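Local coordinates for protein tryptophan synthase alpha-subunit (Pyrococcus furiosus, PDB 1GEQ) that cleaves indoleglycerol phosphate by a retro-aldol reaction into indole and glyceraldehyde 3-phosphate, as the alpha subunit of tryptophan synthase, at residues Y88-P91 with I92-G96; F125-I128 with A129-G133; F138-A141 with P142-D146; S201-E204 with H205-S208. All coordinates share one frame; numbering follows the deposited sequence.

Contact 1: residues Y88-P91 with I92-G96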
loop_
_atom_site.group_PDB
_atom_site.type_symbol
_atom_site.label_atom_id
_atom_site.label_comp_id
_atom_site.label_asym_id
_atom_site.label_seq_id
_atom_site.Cartn_x
_atom_site.Cartn_y
_atom_site.Cartn_z
ATOM N N TYR A 88 6.633 3.896 -7.598
ATOM C CA TYR A 88 6.402 4.389 -8.943
ATOM C C TYR A 88 7.427 3.623 -9.786
ATOM O O TYR A 88 8.376 3.059 -9.235
ATOM C CB TYR A 88 6.623 5.903 -9.010
ATOM C CG TYR A 88 5.406 6.664 -8.546
ATOM C CD1 TYR A 88 5.047 6.698 -7.196
ATOM C CD2 TYR A 88 4.576 7.304 -9.465
ATOM C CE1 TYR A 88 3.895 7.348 -6.776
ATOM C CE2 TYR A 88 3.415 7.959 -9.051
ATOM C CZ TYR A 88 3.081 7.976 -7.711
ATOM O OH TYR A 88 1.938 8.632 -7.309
ATOM N N TYR A 89 7.242 3.599 -11.104
ATOM C CA TYR A 89 8.129 2.840 -11.993
ATOM C C TYR A 89 9.565 3.339 -12.179
ATOM O O TYR A 89 10.482 2.527 -12.326
ATOM C CB TYR A 89 7.472 2.685 -13.371
ATOM C CG TYR A 89 8.090 1.599 -14.235
ATOM C CD1 TYR A 89 8.229 0.302 -13.750
ATOM C CD2 TYR A 89 8.498 1.859 -15.542
ATOM C CE1 TYR A 89 8.751 -0.717 -14.543
ATOM C CE2 TYR A 89 9.024 0.844 -16.349
ATOM C CZ TYR A 89 9.146 -0.440 -15.839
ATOM O OH TYR A 89 9.664 -1.447 -16.621
ATOM N N ASN A 90 9.763 4.654 -12.185
ATOM C CA ASN A 90 11.095 5.230 -12.376
ATOM C C ASN A 90 12.202 4.540 -11.574
ATOM O O ASN A 90 13.180 4.066 -12.141
ATOM C CB ASN A 90 11.067 6.729 -12.059
ATOM C CG ASN A 90 12.437 7.382 -12.166
ATOM O OD1 ASN A 90 13.091 7.321 -13.209
ATOM N ND2 ASN A 90 12.877 8.012 -11.083
ATOM N N PRO A 91 12.059 4.475 -10.244
ATOM C CA PRO A 91 13.079 3.829 -9.406
ATOM C C PRO A 91 13.406 2.391 -9.846
ATOM O O PRO A 91 14.555 2.065 -10.150
ATOM C CB PRO A 91 12.451 3.864 -8.018
ATOM C CG PRO A 91 11.575 5.085 -8.068
ATOM C CD PRO A 91 10.940 4.959 -9.420
ATOM N N ILE A 92 12.390 1.539 -9.869
ATOM C CA ILE A 92 12.566 0.144 -10.264
ATOM C C ILE A 92 13.097 0.007 -11.692
ATOM O O ILE A 92 14.006 -0.784 -11.955
ATOM C CB ILE A 92 11.228 -0.642 -10.108
ATOM C CG1 ILE A 92 11.221 -1.873 -11.017
ATOM C CG2 ILE A 92 10.052 0.271 -10.397
ATOM C CD1 ILE A 92 9.970 -2.719 -10.874
ATOM N N TYR A 93 12.526 0.776 -12.610
ATOM C CA TYR A 93 12.943 0.746 -14.009
ATOM C C TYR A 93 14.407 1.146 -14.158
ATOM O O TYR A 93 15.180 0.476 -14.843
ATOM C CB TYR A 93 12.068 1.699 -14.832
ATOM C CG TYR A 93 12.622 2.046 -16.198
ATOM C CD1 TYR A 93 12.702 1.090 -17.213
ATOM C CD2 TYR A 93 13.071 3.339 -16.472
ATOM C CE1 TYR A 93 13.219 1.413 -18.469
ATOM C CE2 TYR A 93 13.587 3.672 -17.721
ATOM C CZ TYR A 93 13.660 2.705 -18.715
ATOM O OH TYR A 93 14.175 3.031 -19.950
ATOM N N ARG A 94 14.777 2.241 -13.503
ATOM C CA ARG A 94 16.133 2.758 -13.567
ATOM C C ARG A 94 17.144 1.853 -12.871
ATOM O O ARG A 94 18.348 1.979 -13.090
ATOM C CB ARG A 94 16.175 4.163 -12.959
ATOM C CG ARG A 94 16.834 5.193 -13.858
ATOM C CD ARG A 94 16.022 6.480 -13.924
ATOM N NE ARG A 94 16.702 7.608 -13.292
ATOM C CZ ARG A 94 16.987 7.684 -11.996
ATOM N NH1 ARG A 94 16.652 6.694 -11.180
ATOM N NH2 ARG A 94 17.607 8.754 -11.513
ATOM N N ALA A 95 16.659 0.934 -12.045
ATOM C CA ALA A 95 17.544 0.023 -11.328
ATOM C C ALA A 95 17.525 -1.373 -11.933
ATOM O O ALA A 95 18.373 -2.209 -11.620
ATOM C CB ALA A 95 17.141 -0.044 -9.860
ATOM N N GLY A 96 16.556 -1.622 -12.806
ATOM C CA GLY A 96 16.438 -2.927 -13.423
ATOM C C GLY A 96 15.399 -3.739 -12.676
ATOM O O GLY A 96 15.606 -4.107 -11.518
#
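Y89 and Y93 stand one helical turn apart and form the aromatic part of this contact. CB of Y93 sits over one face of the Y89 ring in a CH-pi contact, 3.6 Å from the ring centroid. The two rings lie nearly parallel, planes at 27°, but they are slid so far apart that they barely overlap. Both CG atoms are anti to their backbone N (chi1 -163° in Y89, 164° in Y93), which lets the pair lean the same way from the helix. The apolar contact continues at I92, whose CG2 lies 3.8 Å from CD1 of Y89. Without the Y89 ring, as with an alanine here, Y93 CB and I92 CG2 lose a packing surface, and a gap is likely to open toward P118 and V97.

Among polar groups, N90 and R94 run side by side, OD1 of N90 coming within 3.1 Å of R94 CD, while N90 ND2 lies over one face of the guanidinium. The backbone adds two good bonds, Y93 N to Y89 O (2.7 Å) and R94 N to N90 O (2.8 Å), and a weak one from A95 N to P91 O.

Just ahead of the helix, the Y88 hydroxyl bonds to D47, a proton acceptor of the active site. The i to i+4 pairs belong to a short helix of the TIM barrel, which starts at the C-terminal end of strand 83-87, where the catalytic residues of such barrels gather.

Contact 2: residues F125-I128 with A129-G133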
loop_
_atom_site.group_PDB
_atom_site.type_symbol
_atom_site.label_atom_id
_atom_site.label_comp_id
_atom_site.label_asym_id
_atom_site.label_seq_id
_atom_site.Cartn_x
_atom_site.Cartn_y
_atom_site.Cartn_z
ATOM N N PHE A 125 6.496 -7.812 -16.650
ATOM C CA PHE A 125 6.647 -7.617 -15.218
ATOM C C PHE A 125 6.104 -8.785 -14.401
ATOM O O PHE A 125 6.795 -9.315 -13.530
ATOM C CB PHE A 125 5.946 -6.329 -14.785
ATOM C CG PHE A 125 6.162 -5.992 -13.344
ATOM C CD1 PHE A 125 7.401 -5.536 -12.903
ATOM C CD2 PHE A 125 5.151 -6.198 -12.413
ATOM C CE1 PHE A 125 7.626 -5.287 -11.555
ATOM C CE2 PHE A 125 5.369 -5.955 -11.062
ATOM C CZ PHE A 125 6.611 -5.501 -10.634
ATOM N N THR A 126 4.864 -9.182 -14.679
ATOM C CA THR A 126 4.233 -10.282 -13.952
ATOM C C THR A 126 5.019 -11.579 -14.092
ATOM O O THR A 126 5.041 -12.410 -13.180
ATOM C CB THR A 126 2.789 -10.532 -14.450
ATOM O OG1 THR A 126 2.811 -10.869 -15.841
ATOM C CG2 THR A 126 1.939 -9.292 -14.246
ATOM N N GLU A 127 5.661 -11.744 -15.243
ATOM C CA GLU A 127 6.460 -12.927 -15.531
ATOM C C GLU A 127 7.651 -13.015 -14.587
ATOM O O GLU A 127 7.880 -14.036 -13.937
ATOM C CB GLU A 127 6.959 -12.862 -16.975
ATOM C CG GLU A 127 7.924 -13.958 -17.359
ATOM C CD GLU A 127 8.452 -13.796 -18.778
ATOM O OE1 GLU A 127 7.646 -13.883 -19.731
ATOM O OE2 GLU A 127 9.674 -13.576 -18.934
ATOM N N ILE A 128 8.407 -11.925 -14.525
ATOM C CA ILE A 128 9.594 -11.836 -13.683
ATOM C C ILE A 128 9.250 -11.885 -12.196
ATOM O O ILE A 128 9.963 -12.503 -11.404
ATOM C CB ILE A 128 10.348 -10.538 -13.991
ATOM C CG1 ILE A 128 10.706 -10.508 -15.480
ATOM C CG2 ILE A 128 11.594 -10.434 -13.133
ATOM C CD1 ILE A 128 11.052 -9.133 -16.004
ATOM N N ALA A 129 8.158 -11.225 -11.818
ATOM C CA ALA A 129 7.730 -11.209 -10.428
ATOM C C ALA A 129 7.526 -12.641 -9.958
ATOM O O ALA A 129 7.984 -13.035 -8.886
ATOM C CB ALA A 129 6.428 -10.424 -10.290
ATOM N N ARG A 130 6.823 -13.416 -10.775
ATOM C CA ARG A 130 6.556 -14.811 -10.466
ATOM C C ARG A 130 7.868 -15.570 -10.334
ATOM O O ARG A 130 8.061 -16.349 -9.401
ATOM C CB ARG A 130 5.706 -15.430 -11.572
ATOM C CG ARG A 130 5.775 -16.941 -11.619
ATOM C CD ARG A 130 4.918 -17.500 -12.740
ATOM N NE ARG A 130 5.214 -18.909 -12.998
ATOM C CZ ARG A 130 6.303 -19.343 -13.630
ATOM N NH1 ARG A 130 7.203 -18.477 -14.077
ATOM N NH2 ARG A 130 6.495 -20.645 -13.807
ATOM N N GLU A 131 8.772 -15.343 -11.280
ATOM C CA GLU A 131 10.060 -16.017 -11.256
ATOM C C GLU A 131 10.861 -15.658 -10.013
ATOM O O GLU A 131 11.557 -16.502 -9.452
ATOM C CB GLU A 131 10.854 -15.683 -12.524
ATOM C CG GLU A 131 10.413 -16.521 -13.718
ATOM C CD GLU A 131 10.863 -15.956 -15.052
ATOM O OE1 GLU A 131 10.496 -16.538 -16.093
ATOM O OE2 GLU A 131 11.574 -14.929 -15.065
ATOM N N GLU A 132 10.753 -14.413 -9.564
ATOM C CA GLU A 132 11.491 -13.985 -8.385
ATOM C C GLU A 132 10.737 -14.289 -7.095
ATOM O O GLU A 132 11.223 -14.016 -6.000
ATOM C CB GLU A 132 11.812 -12.490 -8.469
ATOM C CG GLU A 132 12.743 -12.123 -9.616
ATOM C CD GLU A 132 14.014 -12.966 -9.646
ATOM O OE1 GLU A 132 14.592 -13.224 -8.569
ATOM O OE2 GLU A 132 14.435 -13.365 -10.753
ATOM N N GLY A 133 9.545 -14.860 -7.232
ATOM C CA GLY A 133 8.756 -15.212 -6.065
ATOM C C GLY A 133 8.082 -14.041 -5.375
ATOM O O GLY A 133 7.879 -14.068 -4.165
#
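E127 and E131, four residues apart on one helix, point the same way side by side, with their carboxylate planes turned 46° to each other. OE1 of E131 comes 3.9 Å from CG of E127 and 4.2 Å from E127 OE2, so two like charges lie close together. That pairing is probably eased by R98, whose NH2 forms a salt bridge with OE2 of E131. CG of E131 is anti to its own carbonyl carbon (chi1 -80°), and the extended chain beyond it runs back past E127 O.

I128 and E132 make the second side-by-side pair: CG2 of I128 meets CG of E132 at 4.1 Å. E132 then bends at chi2 (-52°), and its OE2 reaches NE of the same R98, so one guanidinium holds both glutamates. Four regular backbone bonds tie the turns together, among them E132 N to I128 O at 2.8 Å, and G133, the first residue to leave helical phi/psi, has positive phi and completes a Schellman motif.

The helix belongs to the beta-alpha-beta unit between strands 111-114 and 135-140. F125 packs on I112 and V114 of the first strand, A129 on T136 of the second, while I128 and E132 turn to L101 and A102 of the adjacent helix 97-107.

Contact 3: residues F138-A141 with P142-D146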
loop_
_atom_site.group_PDB
_atom_site.type_symbol
_atom_site.label_atom_id
_atom_site.label_comp_id
_atom_site.label_asym_id
_atom_site.label_seq_id
_atom_site.Cartn_x
_atom_site.Cartn_y
_atom_site.Cartn_z
ATOM N N PHE A 138 -2.169 -5.010 -8.223
ATOM C CA PHE A 138 -2.501 -4.035 -9.254
ATOM C C PHE A 138 -3.634 -3.161 -8.756
ATOM O O PHE A 138 -4.484 -3.608 -7.988
ATOM C CB PHE A 138 -2.926 -4.717 -10.552
ATOM C CG PHE A 138 -1.797 -5.367 -11.283
ATOM C CD1 PHE A 138 -1.544 -6.725 -11.129
ATOM C CD2 PHE A 138 -0.974 -4.617 -12.120
ATOM C CE1 PHE A 138 -0.488 -7.332 -11.801
ATOM C CE2 PHE A 138 0.093 -5.219 -12.802
ATOM C CZ PHE A 138 0.333 -6.581 -12.640
ATOM N N LEU A 139 -3.655 -1.915 -9.204
ATOM C CA LEU A 139 -4.705 -1.023 -8.757
ATOM C C LEU A 139 -5.755 -0.754 -9.821
ATOM O O LEU A 139 -5.530 -0.953 -11.015
ATOM C CB LEU A 139 -4.096 0.290 -8.246
ATOM C CG LEU A 139 -3.635 1.380 -9.202
ATOM C CD1 LEU A 139 -4.841 2.163 -9.694
ATOM C CD2 LEU A 139 -2.667 2.315 -8.470
ATOM N N ALA A 140 -6.923 -0.338 -9.357
ATOM C CA ALA A 140 -8.033 -0.021 -10.238
ATOM C C ALA A 140 -8.708 1.190 -9.620
ATOM O O ALA A 140 -8.867 1.269 -8.404
ATOM C CB ALA A 140 -9.011 -1.209 -10.326
ATOM N N ALA A 141 -9.068 2.147 -10.472
ATOM C CA ALA A 141 -9.721 3.374 -10.042
ATOM C C ALA A 141 -11.167 3.295 -10.511
ATOM O O ALA A 141 -11.536 2.367 -11.229
ATOM C CB ALA A 141 -9.023 4.587 -10.671
ATOM N N PRO A 142 -12.004 4.262 -10.113
ATOM C CA PRO A 142 -13.414 4.259 -10.519
ATOM C C PRO A 142 -13.708 4.276 -12.036
ATOM O O PRO A 142 -14.815 3.912 -12.456
ATOM C CB PRO A 142 -13.971 5.481 -9.795
ATOM C CG PRO A 142 -13.163 5.511 -8.534
ATOM C CD PRO A 142 -11.767 5.277 -9.069
ATOM N N ASN A 143 -12.742 4.691 -12.853
ATOM C CA ASN A 143 -12.971 4.728 -14.297
ATOM C C ASN A 143 -12.490 3.449 -14.973
ATOM O O ASN A 143 -12.420 3.362 -16.194
ATOM C CB ASN A 143 -12.294 5.953 -14.929
ATOM C CG ASN A 143 -10.786 5.904 -14.838
ATOM O OD1 ASN A 143 -10.230 5.435 -13.845
ATOM N ND2 ASN A 143 -10.109 6.417 -15.867
ATOM N N THR A 144 -12.148 2.450 -14.167
ATOM C CA THR A 144 -11.707 1.164 -14.695
ATOM C C THR A 144 -12.964 0.376 -15.086
ATOM O O THR A 144 -13.827 0.149 -14.255
ATOM C CB THR A 144 -10.936 0.353 -13.628
ATOM O OG1 THR A 144 -9.767 1.077 -13.218
ATOM C CG2 THR A 144 -10.542 -1.016 -14.188
ATOM N N PRO A 145 -13.092 -0.031 -16.365
ATOM C CA PRO A 145 -14.266 -0.794 -16.808
ATOM C C PRO A 145 -14.218 -2.259 -16.354
ATOM O O PRO A 145 -13.156 -2.786 -16.050
ATOM C CB PRO A 145 -14.201 -0.670 -18.329
ATOM C CG PRO A 145 -12.706 -0.647 -18.582
ATOM C CD PRO A 145 -12.218 0.306 -17.501
ATOM N N ASP A 146 -15.375 -2.914 -16.328
ATOM C CA ASP A 146 -15.454 -4.314 -15.913
ATOM C C ASP A 146 -14.471 -5.203 -16.661
ATOM O O ASP A 146 -13.800 -6.048 -16.059
ATOM C CB ASP A 146 -16.863 -4.866 -16.140
ATOM C CG ASP A 146 -17.875 -4.306 -15.167
ATOM O OD1 ASP A 146 -17.464 -3.704 -14.156
ATOM O OD2 ASP A 146 -19.082 -4.481 -15.413
#
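A type I beta turn, A141 to T144, carries the chain out of strand 135-140 toward helix 146-155. The turn closes on one carbonyl: A141 O accepts from both the backbone and the side chain of T144. T144 N lies 3.0 Å from A141 O and well above the carbonyl plane, 50° out of it; T144 OG1, also at 3.0 Å from A141 O, donates its hydroxyl proton from the same face. The hydroxyl is brought there because OG1 is anti to the carbonyl carbon of T144 (chi1 -61°), which sets OG1 on A141 O while the methyl CG2 also reaches A140 CB, at 4.2 Å. With a valine here the hydroxyl's bond to A141 O is gone, and the turn would probably be held less firmly.

N143 swings its amide back over the turn, OD1 resting 3.5 Å from A141 CB. The P142 ring packs on L165 and T178. A140 and T144 both touch L149 of helix 146-155, which packs against the outside of the barrel.

This is a beta-to-alpha loop of the TIM barrel: the strand hands over through a tight turn, and P145 takes the N-cap position of the next helix.

Contact 4: residues S201-E204 with H205-S208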
loop_
_atom_site.group_PDB
_atom_site.type_symbol
_atom_site.label_atom_id
_atom_site.label_comp_id
_atom_site.label_asym_id
_atom_site.label_seq_id
_atom_site.Cartn_x
_atom_site.Cartn_y
_atom_site.Cartn_z
ATOM N N SER A 201 -11.264 7.732 7.306
ATOM C CA SER A 201 -10.855 8.624 8.399
ATOM C C SER A 201 -11.665 8.385 9.673
ATOM O O SER A 201 -11.323 8.897 10.737
ATOM C CB SER A 201 -10.990 10.095 7.974
ATOM O OG SER A 201 -12.344 10.444 7.750
ATOM N N LYS A 202 -12.733 7.598 9.571
ATOM C CA LYS A 202 -13.571 7.318 10.736
ATOM C C LYS A 202 -14.108 5.886 10.805
ATOM O O LYS A 202 -14.213 5.186 9.794
ATOM C CB LYS A 202 -14.722 8.325 10.797
ATOM C CG LYS A 202 -15.501 8.458 9.510
ATOM C CD LYS A 202 -15.987 9.886 9.319
ATOM C CE LYS A 202 -16.843 10.345 10.481
ATOM N NZ LYS A 202 -17.052 11.817 10.433
ATOM N N ARG A 203 -14.431 5.457 12.024
ATOM C CA ARG A 203 -14.929 4.108 12.286
ATOM C C ARG A 203 -16.044 3.649 11.346
ATOM O O ARG A 203 -16.012 2.526 10.848
ATOM C CB ARG A 203 -15.398 4.005 13.746
ATOM C CG ARG A 203 -15.998 2.656 14.126
ATOM C CD ARG A 203 -15.053 1.487 13.881
ATOM N NE ARG A 203 -15.711 0.215 14.182
ATOM C CZ ARG A 203 -15.261 -0.978 13.809
ATOM N NH1 ARG A 203 -14.137 -1.084 13.118
ATOM N NH2 ARG A 203 -15.956 -2.070 14.116
ATOM N N GLU A 204 -17.029 4.506 11.105
ATOM C CA GLU A 204 -18.129 4.136 10.225
ATOM C C GLU A 204 -17.686 3.815 8.799
ATOM O O GLU A 204 -18.369 3.071 8.096
ATOM C CB GLU A 204 -19.190 5.234 10.206
ATOM C CG GLU A 204 -18.640 6.635 10.166
ATOM C CD GLU A 204 -19.742 7.670 10.139
ATOM O OE1 GLU A 204 -20.364 7.845 9.069
ATOM O OE2 GLU A 204 -19.998 8.299 11.189
ATOM N N HIS A 205 -16.556 4.379 8.370
ATOM C CA HIS A 205 -16.034 4.114 7.030
ATOM C C HIS A 205 -15.615 2.649 6.953
ATOM O O HIS A 205 -15.946 1.939 6.003
ATOM C CB HIS A 205 -14.808 4.985 6.740
ATOM C CG HIS A 205 -15.110 6.438 6.562
ATOM N ND1 HIS A 205 -14.131 7.411 6.589
ATOM C CD2 HIS A 205 -16.278 7.086 6.347
ATOM C CE1 HIS A 205 -14.680 8.592 6.398
ATOM N NE2 HIS A 205 -15.985 8.429 6.250
ATOM N N VAL A 206 -14.854 2.215 7.953
ATOM C CA VAL A 206 -14.377 0.843 8.005
ATOM C C VAL A 206 -15.557 -0.127 8.069
ATOM O O VAL A 206 -15.624 -1.084 7.303
ATOM C CB VAL A 206 -13.446 0.636 9.221
ATOM C CG1 VAL A 206 -13.048 -0.828 9.345
ATOM C CG2 VAL A 206 -12.201 1.501 9.069
ATOM N N VAL A 207 -16.505 0.142 8.962
ATOM C CA VAL A 207 -17.673 -0.725 9.107
ATOM C C VAL A 207 -18.443 -0.844 7.789
ATOM O O VAL A 207 -18.791 -1.942 7.352
ATOM C CB VAL A 207 -18.621 -0.192 10.207
ATOM C CG1 VAL A 207 -19.872 -1.054 10.289
ATOM C CG2 VAL A 207 -17.891 -0.175 11.549
ATOM N N SER A 208 -18.707 0.294 7.160
ATOM C CA SER A 208 -19.428 0.325 5.895
ATOM C C SER A 208 -18.709 -0.437 4.779
ATOM O O SER A 208 -19.323 -1.236 4.065
ATOM C CB SER A 208 -19.639 1.771 5.451
ATOM O OG SER A 208 -20.138 1.815 4.128
#
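K202 lays its aliphatic chain across one face of the H205 ring, with CG over the ring centre and CD closest to NE2, in a CH-pi contact; CG is modelled closer than a C-H can sit, so the exact spacing is doubtful. The setting is the N-terminal end of helix 203-211, in the beta-alpha-beta unit between strands 194-197 and 216-219 of the TIM barrel, and K202 holds the N-cap position. Its CG stands between its backbone N and carbonyl carbon (chi1 51°), which brings the chain over the imidazole.

The edge of the same ring is gripped as well. S201 N donates to ND1 of H205 at 3.0 Å, nearly straight (165°) and in the ring plane, so ND1 serves as acceptor and the ring's rotation is fixed. S201 OG lies 3.3 Å from H205 CE1. H205 NE2 is buried here and has no polar partner in the model. The ring also packs on E174, I175 and V200, while H205 N bonds to K202 O at 2.9 Å.

In the first turn of the helix, R203 crosses V206 and V207 at about a right angle. Its chain bends at chi2 (57°), and NH1 is taken by the carbonyl O of L245 near the C-terminus. S208 OG bonds to Y180 OH. The backbone continues with V207 N to R203 O, while CG2 of V207 lies over one face of the R203 guanidinium, 3.4 Å from NE.

How the contacts relate
Contacts 1, 2 and 3 follow one another along the barrel, and contact 2 touches both of its neighbours. CD1 of I92 packs on CE1 of F125 at 3.5 Å, joining contact 1 to contact 2, and CG2 of T126 meets CZ of F138 at 3.5 Å, joining contact 2 to contact 3. Contacts 1 and 3 do not touch, their nearest atoms about 8 Å apart. Contact 4 stands alone, centres about 35 Å from contacts 1 and 2, on the opposite side of the chain's centre. Contact 1 adjoins the active site through Y88, whereas the side chain of A141 in contact 3 is about 12 Å from that of D47.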